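Local atomic coordinates of 3-hydroxyisobutyryl-CoA hydrolase (Mycobacterium thermoresistibile, PDB entry 4HDT), a protein that probably hydrolyses 3-hydroxyisobutyryl-CoA to 3-hydroxyisobutyrate and free CoA, and belongs to the enoyl-CoA hydratase/isomerase (crotonase-like) family. Residues A168-A173 with S270-S275; A224-W229 with A251-E256; S265-S270 with S302-E307. All coordinates share one frame; numbering follows the deposited sequence.

Contact 1 of 3, residues A168-A173 with S270-S275; sequences AALTGA and SVTLES
A169 and T272 are the closest CA pair of the two segments, 7.0 Å apart. The last turn of helix 164-171 meets a middle turn of helix 266-279 in this crotonase-like chain; the small alanine on one side is consistent with so short a separation. G172, with positive phi (65°), ends the first helix while its N still bonds to A168 O. Across this exit, T171 OG1 accepts from A173 N at 3.1 Å, an ST turn, which spans the point where the chain leaves the helix.

Three methyl groups do most of the touching. A169 CB meets T272 CG2 at 3.6 Å, both residues pointing their CB at the partner helix. T272 splits its two branches by task: CG2 lies anti to the backbone N and reaches across the gap, whereas OG1 turns back along its own helix to bond with A268 O. L170 arrives from one flank. Its CB does not aim at the other helix, but with CG beside the backbone N (chi1 -63°) and an extended chi2, CD2 is carried to T272 CG2 at 4.0 Å and on toward L273, whose CB is 4.4 Å from the same CD2. The L170 and T272 side chains lie alongside one another, running in opposing senses. I242 and V239 of helix 239-249 touch L170 and L273 respectively, and V143 and P149 lie against T272.

No hydrogen bond joins the two segments, and the four touching residues are all buried. Cohesion across this interface is therefore apolar, resting on close methyl packing, and a threonine can serve in it because its hydroxyl is satisfied within its own helix, leaving a methyl for the neighbour.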
loop_
_atom_site.group_PDB
_atom_site.type_symbol
_atom_site.label_atom_id
_atom_site.label_comp_id
_atom_site.label_asym_id
_atom_site.label_seq_id
_atom_site.Cartn_x
_atom_site.Cartn_y
_atom_site.Cartn_z
ATOM N N ALA A 168 -6.439 -1.540 -9.998
ATOM C CA ALA A 168 -5.239 -1.015 -9.371
ATOM C C ALA A 168 -4.236 -2.137 -9.043
ATOM O O ALA A 168 -3.036 -1.973 -9.264
ATOM C CB ALA A 168 -5.608 -0.216 -8.142
ATOM N N ALA A 169 -4.751 -3.270 -8.560
ATOM C CA ALA A 169 -3.875 -4.373 -8.077
ATOM C C ALA A 169 -3.197 -5.123 -9.225
ATOM O O ALA A 169 -2.031 -5.533 -9.112
ATOM C CB ALA A 169 -4.699 -5.336 -7.262
ATOM N N LEU A 170 -3.902 -5.316 -10.350
ATOM C CA LEU A 170 -3.362 -6.111 -11.455
ATOM C C LEU A 170 -2.504 -5.282 -12.372
ATOM O O LEU A 170 -1.455 -5.746 -12.850
ATOM C CB LEU A 170 -4.504 -6.806 -12.203
ATOM C CG LEU A 170 -5.281 -7.813 -11.376
ATOM C CD1 LEU A 170 -6.367 -8.457 -12.241
ATOM C CD2 LEU A 170 -4.439 -8.900 -10.717
ATOM N N THR A 171 -2.916 -4.035 -12.632
ATOM C CA THR A 171 -2.064 -3.137 -13.414
ATOM C C THR A 171 -0.846 -2.721 -12.607
ATOM O O THR A 171 0.224 -2.554 -13.164
ATOM C CB THR A 171 -2.758 -1.846 -13.908
ATOM O OG1 THR A 171 -3.162 -1.020 -12.801
ATOM C CG2 THR A 171 -3.983 -2.197 -14.843
ATOM N N GLY A 172 -1.047 -2.522 -11.312
ATOM C CA GLY A 172 -0.033 -1.880 -10.463
ATOM C C GLY A 172 0.260 -0.427 -10.800
ATOM O O GLY A 172 1.322 0.116 -10.384
ATOM N N ALA A 173 -0.643 0.191 -11.558
ATOM C CA ALA A 173 -0.464 1.562 -12.041
ATOM C C ALA A 173 -0.793 2.596 -10.969
ATOM O O ALA A 173 -1.677 2.398 -10.127
ATOM C CB ALA A 173 -1.349 1.800 -13.252
ATOM N N SER A 270 -1.813 -13.826 -10.559
ATOM C CA SER A 270 -2.791 -14.869 -10.216
ATOM C C SER A 270 -3.049 -14.888 -8.716
ATOM O O SER A 270 -4.183 -15.037 -8.265
ATOM C CB SER A 270 -2.313 -16.227 -10.708
ATOM O OG SER A 270 -2.042 -16.207 -12.109
ATOM N N VAL A 271 -1.989 -14.750 -7.950
ATOM C CA VAL A 271 -2.130 -14.772 -6.498
ATOM C C VAL A 271 -2.818 -13.480 -6.034
ATOM O O VAL A 271 -3.615 -13.488 -5.084
ATOM C CB VAL A 271 -0.791 -15.009 -5.807
ATOM C CG1 VAL A 271 -0.939 -14.921 -4.300
ATOM C CG2 VAL A 271 -0.184 -16.363 -6.197
ATOM N N THR A 272 -2.515 -12.363 -6.694
ATOM C CA THR A 272 -3.145 -11.086 -6.403
ATOM C C THR A 272 -4.662 -11.127 -6.625
ATOM O O THR A 272 -5.438 -10.686 -5.771
ATOM C CB THR A 272 -2.474 -9.944 -7.173
ATOM O OG1 THR A 272 -1.130 -9.820 -6.689
ATOM C CG2 THR A 272 -3.194 -8.625 -6.927
ATOM N N LEU A 273 -5.077 -11.674 -7.761
ATOM C CA LEU A 273 -6.501 -11.826 -8.014
ATOM C C LEU A 273 -7.176 -12.660 -6.920
ATOM O O LEU A 273 -8.220 -12.265 -6.371
ATOM C CB LEU A 273 -6.750 -12.424 -9.397
ATOM C CG LEU A 273 -8.219 -12.646 -9.811
ATOM C CD1 LEU A 273 -8.972 -11.324 -9.731
ATOM C CD2 LEU A 273 -8.269 -13.230 -11.223
ATOM N N GLU A 274 -6.555 -13.764 -6.559
ATOM C CA GLU A 274 -7.125 -14.639 -5.523
ATOM C C GLU A 274 -7.111 -13.951 -4.152
ATOM O O GLU A 274 -8.071 -14.097 -3.380
ATOM C CB GLU A 274 -6.387 -15.964 -5.473
ATOM C CG GLU A 274 -6.957 -16.975 -4.505
ATOM C CD GLU A 274 -8.288 -17.574 -4.924
ATOM O OE1 GLU A 274 -8.704 -17.511 -6.117
ATOM O OE2 GLU A 274 -8.951 -18.105 -4.012
ATOM N N SER A 275 -6.049 -13.193 -3.867
ATOM C CA SER A 275 -5.940 -12.512 -2.574
ATOM C C SER A 275 -7.046 -11.488 -2.394
ATOM O O SER A 275 -7.665 -11.383 -1.337
ATOM C CB SER A 275 -4.574 -11.832 -2.445
ATOM O OG SER A 275 -3.567 -12.819 -2.351
#

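Contact 2 of 3, residues A224-W229 with A251-E256; sequences AEQRSW and APAAGE
The indole of W229 is laid against the first turn of helix 252-261, where A253 and A254 receive it. A254 lies over one face: its CB is 4.2 Å from the centroid of the six-membered ring and 26° off the ring normal, a CH-pi contact, while A254 CA approaches CZ3 to 3.7 Å. A253 CB comes in obliquely and meets CZ2 at 3.5 Å. The peptide between the two alanines lies over the rim on that same face, so the ring rests on backbone as well as on methyl groups.

One step outward, Q226 holds the indole from within its own segment. W229 NE1 donates to Q226 OE1 at 2.8 Å and 165°, a nearly straight bond with the oxygen lying almost in the ring plane, at its edge. The Q226 side chain can make this bond because it is bent at chi2 (-41°), which folds the amide back toward the tryptophan; its NE2 is held in turn by P222 O. The same OE1 sits 4.0 Å from A253 CB, and Q226 O lies above the rim on the opposite face of the ring. Further out, L246 of helix 239-249 touches both W229 and A254, so the indole and the alanine share a third helix as neighbour.

Plain packing is at work here, joining the start of helix 227-233 to the start of helix 252-261. Small alanines let a broad aromatic surface come close to a helix backbone, while the indole N-H, the one strongly polar group of the ring, is satisfied by a glutamine from its own segment, whose bond also limits rotation of the indole.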
loop_
_atom_site.group_PDB
_atom_site.type_symbol
_atom_site.label_atom_id
_atom_site.label_comp_id
_atom_site.label_asym_id
_atom_site.label_seq_id
_atom_site.Cartn_x
_atom_site.Cartn_y
_atom_site.Cartn_z
ATOM N N ALA A 224 -12.669 7.052 -11.537
ATOM C CA ALA A 224 -14.119 6.993 -11.459
ATOM C C ALA A 224 -14.764 7.032 -12.844
ATOM O O ALA A 224 -15.726 6.330 -13.086
ATOM C CB ALA A 224 -14.687 8.097 -10.581
ATOM N N GLU A 225 -14.232 7.854 -13.725
ATOM C CA GLU A 225 -14.760 7.899 -15.093
ATOM C C GLU A 225 -14.518 6.614 -15.890
ATOM O O GLU A 225 -15.222 6.391 -16.888
ATOM C CB GLU A 225 -14.152 9.082 -15.833
ATOM C CG GLU A 225 -14.547 10.405 -15.205
ATOM C CD GLU A 225 -14.194 11.607 -16.066
ATOM O OE1 GLU A 225 -13.721 11.412 -17.203
ATOM O OE2 GLU A 225 -14.397 12.753 -15.599
ATOM N N GLN A 226 -13.517 5.816 -15.516
ATOM C CA GLN A 226 -13.214 4.545 -16.193
ATOM C C GLN A 226 -14.007 3.380 -15.626
ATOM O O GLN A 226 -13.799 2.257 -16.065
ATOM C CB GLN A 226 -11.735 4.178 -16.085
ATOM C CG GLN A 226 -10.757 5.260 -16.473
ATOM C CD GLN A 226 -11.171 6.031 -17.681
ATOM O OE1 GLN A 226 -11.402 5.456 -18.757
ATOM N NE2 GLN A 226 -11.254 7.357 -17.543
ATOM N N ARG A 227 -14.845 3.612 -14.612
ATOM C CA ARG A 227 -15.478 2.479 -13.926
ATOM C C ARG A 227 -16.314 1.550 -14.820
ATOM O O ARG A 227 -16.413 0.355 -14.561
ATOM C CB ARG A 227 -16.360 2.931 -12.758
ATOM C CG ARG A 227 -16.805 1.717 -11.940
ATOM C CD ARG A 227 -17.391 2.105 -10.635
ATOM N NE ARG A 227 -18.227 1.050 -10.079
ATOM C CZ ARG A 227 -18.956 1.219 -8.993
ATOM N NH1 ARG A 227 -18.944 2.403 -8.379
ATOM N NH2 ARG A 227 -19.707 0.230 -8.549
ATOM N N SER A 228 -16.934 2.107 -15.852
ATOM C CA SER A 228 -17.798 1.326 -16.708
ATOM C C SER A 228 -17.039 0.142 -17.309
ATOM O O SER A 228 -17.480 -1.007 -17.195
ATOM C CB SER A 228 -18.362 2.197 -17.837
ATOM O OG SER A 228 -17.313 2.896 -18.524
ATOM N N TRP A 229 -15.891 0.414 -17.936
ATOM C CA TRP A 229 -15.136 -0.655 -18.627
ATOM C C TRP A 229 -14.306 -1.495 -17.650
ATOM O O TRP A 229 -14.059 -2.682 -17.886
ATOM C CB TRP A 229 -14.262 -0.144 -19.794
ATOM C CG TRP A 229 -13.153 0.825 -19.461
ATOM C CD1 TRP A 229 -13.192 2.171 -19.611
ATOM C CD2 TRP A 229 -11.854 0.522 -18.939
ATOM N NE1 TRP A 229 -12.036 2.736 -19.216
ATOM C CE2 TRP A 229 -11.173 1.749 -18.812
ATOM C CE3 TRP A 229 -11.176 -0.655 -18.612
ATOM C CZ2 TRP A 229 -9.870 1.827 -18.341
ATOM C CZ3 TRP A 229 -9.900 -0.570 -18.147
ATOM C CH2 TRP A 229 -9.253 0.659 -18.016
ATOM N N ALA A 251 -10.776 -0.471 -26.920
ATOM C CA ALA A 251 -10.696 0.978 -26.685
ATOM C C ALA A 251 -9.368 1.262 -26.013
ATOM O O ALA A 251 -8.773 0.364 -25.387
ATOM C CB ALA A 251 -11.820 1.466 -25.818
ATOM N N PRO A 252 -8.870 2.493 -26.172
ATOM C CA PRO A 252 -7.490 2.738 -25.753
ATOM C C PRO A 252 -7.195 2.509 -24.259
ATOM O O PRO A 252 -6.164 1.885 -23.948
ATOM C CB PRO A 252 -7.266 4.205 -26.159
ATOM C CG PRO A 252 -8.175 4.406 -27.294
ATOM C CD PRO A 252 -9.403 3.613 -26.979
ATOM N N ALA A 253 -8.036 2.986 -23.341
ATOM C CA ALA A 253 -7.694 2.858 -21.923
ATOM C C ALA A 253 -7.655 1.394 -21.468
ATOM O O ALA A 253 -6.762 0.981 -20.700
ATOM C CB ALA A 253 -8.632 3.669 -21.033
ATOM N N ALA A 254 -8.644 0.610 -21.896
ATOM C CA ALA A 254 -8.654 -0.834 -21.656
ATOM C C ALA A 254 -7.429 -1.532 -22.273
ATOM O O ALA A 254 -6.848 -2.400 -21.649
ATOM C CB ALA A 254 -9.971 -1.441 -22.157
ATOM N N GLY A 255 -7.061 -1.164 -23.506
ATOM C CA GLY A 255 -5.897 -1.772 -24.173
ATOM C C GLY A 255 -4.629 -1.491 -23.424
ATOM O O GLY A 255 -3.768 -2.370 -23.319
ATOM N N GLU A 256 -4.503 -0.264 -22.936
ATOM C CA GLU A 256 -3.386 0.162 -22.123
ATOM C C GLU A 256 -3.297 -0.643 -20.840
ATOM O O GLU A 256 -2.196 -1.042 -20.408
ATOM C CB GLU A 256 -3.508 1.622 -21.732
#

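Contact 3 of 3, residues S265-S270 with S302-E307; sequences SPIALS and SHDLVE
S265, the N-cap of helix 266-279, is hydrogen-bonded to D304 in the first turn of helix 303-313. S265 OG accepts from A268 N (3.1 Å, 162°), the capping bond, and donates to D304 OD2 at 2.7 Å. That placement follows from chi1 of 159°, which sets OG anti to the backbone N and beside the carbonyl carbon. On the aspartate, the serine uses the anti lone pair of OD2, the one turned away from the other oxygen.

A water adds a second link: it accepts from I267 N at 2.9 Å and donates to D304 OD2 at 2.8 Å. I267 CG2 packs 3.6 Å from that oxygen, the two side chains crossing at a slant. The other oxygen, OD1, is occupied on its own side of the contact, taking H303 ND1 at 2.8 Å nearly along the C-O direction, with the oxygen close to the imidazole plane, and also R323 N. S302 caps helix 303-313 in its turn, its OG accepting from L305 N.

Both carboxylate oxygens of this buried aspartate are thus engaged. The hydroxyl and water relay OD2 to backbone N-H groups at the start of helix 266-279, whose positive dipole end would probably help stabilise the negative charge.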
loop_
_atom_site.group_PDB
_atom_site.type_symbol
_atom_site.label_atom_id
_atom_site.label_comp_id
_atom_site.label_asym_id
_atom_site.label_seq_id
_atom_site.Cartn_x
_atom_site.Cartn_y
_atom_site.Cartn_z
ATOM N N SER A 265 4.278 -10.219 -13.442
ATOM C CA SER A 265 4.532 -11.619 -13.145
ATOM C C SER A 265 3.259 -12.444 -13.224
ATOM O O SER A 265 2.306 -12.124 -12.483
ATOM C CB SER A 265 5.138 -11.723 -11.727
ATOM O OG SER A 265 4.994 -13.006 -11.174
ATOM N N PRO A 266 3.218 -13.513 -14.065
ATOM C CA PRO A 266 1.991 -14.355 -14.097
ATOM C C PRO A 266 1.558 -14.938 -12.755
ATOM O O PRO A 266 0.396 -14.817 -12.384
ATOM C CB PRO A 266 2.335 -15.443 -15.116
ATOM C CG PRO A 266 3.225 -14.709 -16.089
ATOM C CD PRO A 266 4.098 -13.827 -15.206
ATOM N N ILE A 267 2.500 -15.487 -11.979
ATOM C CA ILE A 267 2.126 -16.063 -10.695
ATOM C C ILE A 267 1.688 -14.960 -9.725
ATOM O O ILE A 267 0.664 -15.100 -9.065
ATOM C CB ILE A 267 3.218 -16.976 -10.096
ATOM C CG1 ILE A 267 2.696 -17.731 -8.870
ATOM C CG2 ILE A 267 4.465 -16.172 -9.744
ATOM C CD1 ILE A 267 1.504 -18.623 -9.128
ATOM N N ALA A 268 2.383 -13.833 -9.716
ATOM C CA ALA A 268 1.989 -12.735 -8.809
ATOM C C ALA A 268 0.583 -12.176 -9.154
ATOM O O ALA A 268 -0.208 -11.918 -8.267
ATOM C CB ALA A 268 3.024 -11.635 -8.802
ATOM N N LEU A 269 0.311 -12.023 -10.436
ATOM C CA LEU A 269 -1.006 -11.580 -10.916
ATOM C C LEU A 269 -2.074 -12.531 -10.411
ATOM O O LEU A 269 -3.096 -12.082 -9.895
ATOM C CB LEU A 269 -1.089 -11.548 -12.450
ATOM C CG LEU A 269 -0.378 -10.364 -13.097
ATOM C CD1 LEU A 269 -0.140 -10.665 -14.588
ATOM C CD2 LEU A 269 -1.086 -9.031 -12.837
ATOM N N SER A 270 -1.813 -13.826 -10.559
ATOM C CA SER A 270 -2.791 -14.869 -10.216
ATOM C C SER A 270 -3.049 -14.888 -8.716
ATOM O O SER A 270 -4.183 -15.037 -8.265
ATOM C CB SER A 270 -2.313 -16.227 -10.708
ATOM O OG SER A 270 -2.042 -16.207 -12.109
ATOM N N SER A 302 9.883 -17.964 -3.977
ATOM C CA SER A 302 9.621 -17.905 -5.424
ATOM C C SER A 302 10.788 -17.402 -6.280
ATOM O O SER A 302 11.551 -16.540 -5.871
ATOM C CB SER A 302 8.388 -17.032 -5.679
ATOM O OG SER A 302 8.634 -15.622 -5.503
ATOM N N HIS A 303 10.837 -17.896 -7.513
ATOM C CA HIS A 303 11.703 -17.357 -8.540
ATOM C C HIS A 303 11.362 -15.893 -8.821
ATOM O O HIS A 303 12.239 -15.066 -8.957
ATOM C CB HIS A 303 11.533 -18.182 -9.820
ATOM C CG HIS A 303 12.175 -17.572 -11.033
ATOM N ND1 HIS A 303 11.575 -16.580 -11.778
ATOM C CD2 HIS A 303 13.357 -17.838 -11.638
ATOM C CE1 HIS A 303 12.363 -16.266 -12.794
ATOM N NE2 HIS A 303 13.452 -17.009 -12.726
ATOM N N ASP A 304 10.074 -15.574 -8.946
ATOM C CA ASP A 304 9.735 -14.266 -9.464
ATOM C C ASP A 304 10.015 -13.105 -8.518
ATOM O O ASP A 304 10.264 -12.005 -8.957
ATOM C CB ASP A 304 8.283 -14.213 -9.943
ATOM C CG ASP A 304 8.095 -14.827 -11.326
ATOM O OD1 ASP A 304 9.064 -15.429 -11.867
ATOM O OD2 ASP A 304 6.983 -14.699 -11.884
ATOM N N LEU A 305 9.939 -13.313 -7.207
ATOM C CA LEU A 305 10.263 -12.224 -6.296
ATOM C C LEU A 305 11.711 -11.761 -6.495
ATOM O O LEU A 305 11.982 -10.570 -6.642
ATOM C CB LEU A 305 10.017 -12.613 -4.841
ATOM C CG LEU A 305 10.282 -11.478 -3.855
ATOM C CD1 LEU A 305 9.382 -10.279 -4.074
ATOM C CD2 LEU A 305 10.213 -11.992 -2.431
ATOM N N VAL A 306 12.643 -12.701 -6.562
ATOM C CA VAL A 306 14.060 -12.364 -6.740
ATOM C C VAL A 306 14.314 -11.745 -8.121
ATOM O O VAL A 306 14.979 -10.709 -8.251
ATOM C CB VAL A 306 14.921 -13.622 -6.472
ATOM C CG1 VAL A 306 16.370 -13.409 -6.883
ATOM C CG2 VAL A 306 14.799 -14.007 -5.005
ATOM N N GLU A 307 13.762 -12.377 -9.150
ATOM C CA GLU A 307 13.907 -11.921 -10.518
ATOM C C GLU A 307 13.293 -10.532 -10.669
ATOM O O GLU A 307 13.871 -9.650 -11.326
ATOM C CB GLU A 307 13.271 -12.940 -11.464
ATOM C CG GLU A 307 13.238 -12.525 -12.930
ATOM C CD GLU A 307 14.578 -12.333 -13.589
ATOM O OE1 GLU A 307 15.637 -12.557 -12.988
ATOM O OE2 GLU A 307 14.598 -11.965 -14.769
HETATM O O HOH W 1 5.053 -16.336 -12.967
#

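Overall arrangement
Of the segments in contact, helix 164-171 comes first along the chain; helix 266-279 later packs against it in contact 1 and closes a long, mostly helical loop. Within that loop lies contact 2, a short closure in which helix 252-261 returns to the start of helix 227-233. Contact 3 opens on helix 266-279, just ahead of the contact 1 segment, and closes on helix 303-313; the two cross along the chain, share S270, and touch where L170 O packs on L269 CD2. Contact 2 stands apart, its centre about 17 Å from that of contact 1 and about 26 Å from that of contact 3. Helix 266-279 is thus the common element binding helix 164-171 to helix 303-313.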